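AT27789p (Drosophila melanogaster, PDB 5UZM) probably binds RNA, including mRNA, as an hnRNP F/H homologue, the chain here being its second quasi-RNA recognition motif. Local coordinates at residues V20-Q23 against Q24-F28; D63-E66 against Q67-R71. All blocks are in the same frame, centred on the assembly; numbering follows the deposited sequence.

Interaction 1 of 2, residues V20-Q23 against Q24-F28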
ATOM      1  N   VAL A  20     -10.845  -6.001  -1.366  1.00 24.71           N
ATOM      2  CA  VAL A  20      -9.661  -5.961  -0.522  1.00 17.38           C
ATOM      3  C   VAL A  20      -9.932  -5.183   0.761  1.00 18.15           C
ATOM      4  O   VAL A  20     -10.664  -4.179   0.778  1.00 25.34           O
ATOM      5  CB  VAL A  20      -8.453  -5.373  -1.286  1.00 16.85           C
ATOM      6  CG1 VAL A  20      -8.653  -3.909  -1.594  1.00 22.53           C
ATOM      7  CG2 VAL A  20      -7.189  -5.563  -0.457  1.00 19.27           C
ATOM      8  N   THR A  21      -9.310  -5.627   1.843  1.00 14.77           N
ATOM      9  CA  THR A  21      -9.461  -4.977   3.129  1.00 17.29           C
ATOM     10  C   THR A  21      -8.104  -4.595   3.712  1.00 15.36           C
ATOM     11  O   THR A  21      -7.060  -5.136   3.329  1.00 14.57           O
ATOM     12  CB  THR A  21     -10.173  -5.872   4.164  1.00 20.64           C
ATOM     13  OG1 THR A  21      -9.319  -6.960   4.538  1.00 23.20           O
ATOM     14  CG2 THR A  21     -11.535  -6.418   3.638  1.00 20.43           C
ATOM     15  N   GLU A  22      -8.130  -3.675   4.684  1.00 16.22           N
ATOM     16  CA  GLU A  22      -6.921  -3.346   5.428  1.00 14.69           C
ATOM     17  C   GLU A  22      -6.320  -4.585   6.069  1.00 14.42           C
ATOM     18  O   GLU A  22      -5.103  -4.714   6.110  1.00 16.01           O
ATOM     19  CB  GLU A  22      -7.198  -2.310   6.528  1.00 20.67           C
ATOM     20  CG  GLU A  22      -7.454  -0.886   6.015  1.00 20.17           C
ATOM     21  CD  GLU A  22      -7.797   0.050   7.147  1.00 23.58           C
ATOM     22  OE1 GLU A  22      -8.308   1.165   6.863  1.00 25.27           O
ATOM     23  OE2 GLU A  22      -7.563  -0.349   8.306  1.00 27.49           O
ATOM     24  N   GLN A  23      -7.148  -5.537   6.506  1.00 17.23           N
ATOM     25  CA  GLN A  23      -6.591  -6.742   7.120  1.00 17.97           C
ATOM     26  C   GLN A  23      -5.734  -7.521   6.126  1.00 15.08           C
ATOM     27  O   GLN A  23      -4.676  -8.066   6.492  1.00 16.61           O
ATOM     28  CB  GLN A  23      -7.724  -7.632   7.653  1.00 21.89           C
ATOM     29  CG  GLN A  23      -7.209  -8.903   8.302  1.00 30.79           C
ATOM     30  CD  GLN A  23      -8.331  -9.816   8.802  1.00 44.36           C
ATOM     31  OE1 GLN A  23      -9.504  -9.603   8.498  1.00 59.18           O
ATOM     32  NE2 GLN A  23      -7.971 -10.821   9.586  1.00 39.26           N
ATOM     33  N   GLN A  24      -6.161  -7.577   4.858  1.00 12.85           N
ATOM     34  CA  GLN A  24      -5.398  -8.296   3.845  1.00 11.79           C
ATOM     35  C   GLN A  24      -4.084  -7.587   3.533  1.00 12.48           C
ATOM     36  O   GLN A  24      -3.070  -8.253   3.252  1.00 10.69           O
ATOM     37  CB  GLN A  24      -6.240  -8.426   2.590  1.00 16.20           C
ATOM     38  CG  GLN A  24      -7.357  -9.463   2.756  1.00 16.99           C
ATOM     39  CD  GLN A  24      -8.188  -9.538   1.509  1.00 25.95           C
ATOM     40  OE1 GLN A  24      -8.760  -8.549   1.093  1.00 28.73           O
ATOM     41  NE2 GLN A  24      -8.184 -10.686   0.856  1.00 28.95           N
ATOM     42  N   ILE A  25      -4.094  -6.261   3.535  1.00 10.01           N
ATOM     43  CA  ILE A  25      -2.844  -5.506   3.334  1.00  8.02           C
ATOM     44  C   ILE A  25      -1.896  -5.765   4.500  1.00 13.42           C
ATOM     45  O   ILE A  25      -0.695  -5.963   4.311  1.00 11.77           O
ATOM     46  CB  ILE A  25      -3.114  -3.996   3.180  1.00  9.92           C
ATOM     47  CG1 ILE A  25      -4.073  -3.748   2.015  1.00 17.47           C
ATOM     48  CG2 ILE A  25      -1.786  -3.213   3.044  1.00 13.45           C
ATOM     49  CD1 ILE A  25      -3.581  -4.291   0.790  1.00 18.40           C
ATOM     50  N   GLU A  26      -2.407  -5.674   5.728  1.00 11.50           N
ATOM     51  CA  GLU A  26      -1.581  -5.930   6.910  1.00 14.12           C
ATOM     52  C   GLU A  26      -0.950  -7.318   6.849  1.00 14.49           C
ATOM     53  O   GLU A  26       0.259  -7.472   7.116  1.00 16.22           O
ATOM     54  CB  GLU A  26      -2.434  -5.764   8.169  1.00 14.07           C
ATOM     55  CG  GLU A  26      -2.873  -4.276   8.410  1.00 17.78           C
ATOM     56  CD  GLU A  26      -4.184  -4.112   9.245  1.00 20.82           C
ATOM     57  OE1 GLU A  26      -4.786  -5.122   9.639  1.00 23.02           O
ATOM     58  OE2 GLU A  26      -4.636  -2.963   9.495  1.00 21.60           O
ATOM     59  N   GLU A  27      -1.737  -8.314   6.430  1.00 10.77           N
ATOM     60  CA  GLU A  27      -1.233  -9.690   6.276  1.00 10.55           C
ATOM     61  C   GLU A  27      -0.187  -9.794   5.154  1.00 11.86           C
ATOM     62  O   GLU A  27       0.843 -10.455   5.318  1.00 12.83           O
ATOM     63  CB  GLU A  27      -2.396 -10.646   6.029  1.00 17.47           C
ATOM     64  CG  GLU A  27      -1.936 -12.034   5.726  1.00 39.16           C
ATOM     65  CD  GLU A  27      -3.076 -12.983   5.441  1.00 59.17           C
ATOM     66  OE1 GLU A  27      -2.899 -13.890   4.584  1.00 40.97           O
ATOM     67  OE2 GLU A  27      -4.130 -12.824   6.094  1.00 47.19           O
ATOM     68  N   PHE A  28      -0.431  -9.142   4.025  1.00 11.76           N
ATOM     69  CA  PHE A  28       0.534  -9.155   2.931  1.00 10.01           C
ATOM     70  C   PHE A  28       1.872  -8.586   3.374  1.00 10.60           C
ATOM     71  O   PHE A  28       2.924  -9.076   2.948  1.00 11.22           O
ATOM     72  CB  PHE A  28      -0.048  -8.340   1.781  1.00 10.15           C
ATOM     73  CG  PHE A  28       0.757  -8.330   0.557  1.00 11.02           C
ATOM     74  CD1 PHE A  28       0.718  -9.390  -0.332  1.00 12.09           C
ATOM     75  CD2 PHE A  28       1.593  -7.249   0.276  1.00 13.48           C
ATOM     76  CE1 PHE A  28       1.495  -9.356  -1.481  1.00 11.01           C
ATOM     77  CE2 PHE A  28       2.339  -7.222  -0.887  1.00 16.24           C
ATOM     78  CZ  PHE A  28       2.302  -8.288  -1.752  1.00 13.13           C
TER
HETATM   79  O   HOH W   1      -7.184  -2.048   9.977  1.00 30.49           O

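Interaction 2 of 2, residues D63-E66 against Q67-R71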
ATOM      1  N   ASP A  63      14.110   0.691   6.075  1.00 25.68           N
ATOM      2  CA  ASP A  63      14.359  -0.708   5.748  1.00 27.01           C
ATOM      3  C   ASP A  63      13.060  -1.483   5.538  1.00 19.98           C
ATOM      4  O   ASP A  63      13.023  -2.397   4.712  1.00 19.91           O
ATOM      5  CB  ASP A  63      15.195  -1.360   6.831  1.00 26.89           C
ATOM      6  CG  ASP A  63      15.535  -2.802   6.506  1.00 34.91           C
ATOM      7  OD1 ASP A  63      16.257  -3.040   5.517  1.00 32.89           O
ATOM      8  OD2 ASP A  63      15.084  -3.691   7.252  1.00 34.20           O
ATOM      9  N   ASP A  64      12.001  -1.121   6.252  1.00 18.61           N
ATOM     10  CA  ASP A  64      10.722  -1.798   6.017  1.00 19.74           C
ATOM     11  C   ASP A  64      10.161  -1.487   4.635  1.00 19.46           C
ATOM     12  O   ASP A  64       9.518  -2.347   4.008  1.00 17.91           O
ATOM     13  CB  ASP A  64       9.746  -1.416   7.102  1.00 21.11           C
ATOM     14  CG  ASP A  64       9.874  -2.340   8.313  1.00 35.19           C
ATOM     15  OD1 ASP A  64      10.813  -3.173   8.320  1.00 43.24           O
ATOM     16  OD2 ASP A  64       9.061  -2.232   9.249  1.00 36.83           O
ATOM     17  N   THR A  65      10.371  -0.270   4.151  1.00 20.45           N
ATOM     18  CA  THR A  65       9.998   0.048   2.777  1.00 19.44           C
ATOM     19  C   THR A  65      10.751  -0.828   1.787  1.00 16.15           C
ATOM     20  O   THR A  65      10.185  -1.304   0.791  1.00 17.87           O
ATOM     21  CB  THR A  65      10.257   1.537   2.515  1.00 22.87           C
ATOM     22  OG1 THR A  65       9.547   2.298   3.504  1.00 23.05           O
ATOM     23  CG2 THR A  65       9.785   1.919   1.124  1.00 24.43           C
ATOM     24  N   GLU A  66      12.044  -1.074   2.038  1.00 20.23           N
ATOM     25  CA  GLU A  66      12.791  -1.889   1.100  1.00 21.67           C
ATOM     26  C   GLU A  66      12.319  -3.337   1.138  1.00 19.06           C
ATOM     27  O   GLU A  66      12.224  -3.979   0.094  1.00 20.93           O
ATOM     28  CB  GLU A  66      14.286  -1.794   1.392  1.00 32.48           C
ATOM     29  CG  GLU A  66      14.819  -0.367   1.303  1.00 28.38           C
ATOM     30  CD  GLU A  66      15.018   0.143  -0.122  1.00 42.60           C
ATOM     31  OE1 GLU A  66      15.002  -0.660  -1.091  1.00 31.43           O
ATOM     32  OE2 GLU A  66      15.229   1.370  -0.257  1.00 42.73           O
ATOM     33  N   GLN A  67      11.986  -3.852   2.331  1.00 17.99           N
ATOM     34  CA  GLN A  67      11.436  -5.199   2.403  1.00 17.32           C
ATOM     35  C   GLN A  67      10.064  -5.270   1.733  1.00 17.98           C
ATOM     36  O   GLN A  67       9.729  -6.306   1.145  1.00 18.18           O
ATOM     37  CB  GLN A  67      11.327  -5.654   3.848  1.00 18.70           C
ATOM     38  CG  GLN A  67      12.688  -5.835   4.562  1.00 19.05           C
ATOM     39  CD  GLN A  67      12.502  -6.262   5.979  1.00 31.13           C
ATOM     40  OE1 GLN A  67      12.930  -5.590   6.915  1.00 47.52           O
ATOM     41  NE2 GLN A  67      11.821  -7.375   6.154  1.00 24.10           N
ATOM     42  N   ALA A  68       9.272  -4.195   1.802  1.00 17.14           N
ATOM     43  CA  ALA A  68       7.972  -4.217   1.117  1.00 12.53           C
ATOM     44  C   ALA A  68       8.172  -4.300  -0.374  1.00 15.31           C
ATOM     45  O   ALA A  68       7.507  -5.067  -1.066  1.00 15.61           O
ATOM     46  CB  ALA A  68       7.167  -2.974   1.457  1.00 13.03           C
ATOM     47  N   LEU A  69       9.110  -3.511  -0.903  1.00 16.15           N
ATOM     48  CA  LEU A  69       9.381  -3.589  -2.330  1.00 15.05           C
ATOM     49  C   LEU A  69       9.845  -4.974  -2.751  1.00 16.74           C
ATOM     50  O   LEU A  69       9.579  -5.409  -3.879  1.00 21.55           O
ATOM     51  CB  LEU A  69      10.423  -2.524  -2.704  1.00 20.23           C
ATOM     52  CG  LEU A  69       9.803  -1.147  -2.597  1.00 25.50           C
ATOM     53  CD1 LEU A  69      10.897  -0.142  -2.271  1.00 44.44           C
ATOM     54  CD2 LEU A  69       9.155  -0.824  -3.904  1.00 25.39           C
ATOM     55  N   GLY A  70      10.524  -5.691  -1.858  1.00 19.19           N
ATOM     56  CA  GLY A  70      10.919  -7.041  -2.192  1.00 21.40           C
ATOM     57  C   GLY A  70       9.766  -8.020  -2.298  1.00 20.08           C
ATOM     58  O   GLY A  70       9.970  -9.133  -2.783  1.00 20.91           O
ATOM     59  N   ARG A  71       8.561  -7.617  -1.905  1.00 17.17           N
ATOM     60  CA  ARG A  71       7.386  -8.480  -2.055  1.00 15.08           C
ATOM     61  C   ARG A  71       6.613  -8.207  -3.346  1.00 13.92           C
ATOM     62  O   ARG A  71       5.512  -8.738  -3.520  1.00 13.16           O
ATOM     63  CB  ARG A  71       6.482  -8.330  -0.843  1.00 12.29           C
ATOM     64  CG  ARG A  71       7.220  -8.824   0.415  1.00 15.04           C
ATOM     65  CD  ARG A  71       6.377  -8.825   1.636  1.00 13.47           C
ATOM     66  NE  ARG A  71       7.267  -9.049   2.781  1.00 13.36           N
ATOM     67  CZ  ARG A  71       6.866  -9.195   4.030  1.00 12.89           C
ATOM     68  NH1 ARG A  71       5.567  -9.211   4.325  1.00 13.82           N
ATOM     69  NH2 ARG A  71       7.757  -9.356   5.022  1.00 15.62           N
TER

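Interaction 1 of 2, residues V20-Q23 against Q24-F28
Thr21 and Gln24 hold each other in a capping box, a textbook device for starting an alpha-helix. Gln24 leaves the helix with CG anti to its carbonyl carbon (chi1 -74°), a turn that sends the chain back toward Thr21. CB passes over Thr21 O, CG rests 3.6 Å from Thr21 OG1, and the extended chain brings the amide to the backbone of the residue before the helix. There OE1 accepts from Thr21 N at 3.1 Å, in the plane of its own carbonyl and on a lone pair, while also lying against Val20 CA. In return Thr21 OG1 accepts from Gln24 N at 3.2 Å, with a fairly straight N-H...O angle of 153°. Were Gln24 cut back to an alanine, Thr21 N would probably lose its side-chain acceptor, and only the Thr21 OG1 half of the box would be left. Beside the cap, Val20 CG2 touches Ile25 CD1 at 4.0 Å, and Ile25 continues inward to Ile41 and Ile76. One residue on, Glu26 N donates almost straight to Glu22 O at 2.9 Å. The two carboxylates bring their OE2 atoms to 4.1 Å, close enough that their like charges probably repel. The reciprocal cap, by contrast, gives Thr21 N and Gln24 N, two amides at the start of the helix, side-chain acceptors.

Interaction 2 of 2, residues D63-E66 against Q67-R71
Ala68 N donates to Asp64 O at 2.9 Å, one of four successive i to i+4 bonds that carry the helix 62-69 through this turn. Next to it Leu69 N reaches Thr65 O at 3.0 Å, and here the side chain joins in. Leu69 CG has turned anti to its carbonyl carbon (chi1 -70°), which lays CG and CD1 back along the preceding turn, each 3.4 Å from Thr65 O. That oxygen therefore has an amide donor and a cover of aliphatic carbon. The branches of Thr65 and Leu69 run side by side in the same direction, Thr65 CG2 meeting Leu69 CD1 at 4.1 Å. While its other branch, OG1, hydrogen-bonds Ser61 O one turn earlier, Thr65 leaves this methyl beside Leu69. Ala68 CB lies at the same distance, 3.5 Å, from Asp64 O and Thr65 O.

On another face of the helix, Gln67 N donates to Asp63 O at 3.0 Å and the aliphatic part of the Gln67 side chain folds back over that carbonyl. The carboxylate of Asp64 is directed elsewhere, its OD2 accepting from Asp33 N, and Glu66 makes a salt bridge through OE2 to Arg85. The last bond of the series, Gly70 N to Glu66 O, is longer and more bent, with an N-H...O angle of 143°. Within the RNA recognition motif the helix packs by Thr65 and Ala68 on Phe59 and by Ala68 on Phe29, while Leu69 lies on Ile83 and Arg85 of strand 79-85.

Interaction 1 comes first along the chain, at the start of helix 22-28, and interaction 2 follows in helix 62-69, with their centres about 16 Å apart. These are the two helices that the RNA recognition motif packs against its antiparallel sheet, and both interactions reach strand 79-85 at Ile83, through Phe28 from interaction 1 and Leu69 and Arg71 from interaction 2. The two stretches also meet directly: Arg71 NH1 probably hydrogen-bonds Phe28 O at 3.0 Å, tying the chain after the second helix to the end of the first. Both helices thus cover the sheet of one compact domain, joined to each other as well as to the strands.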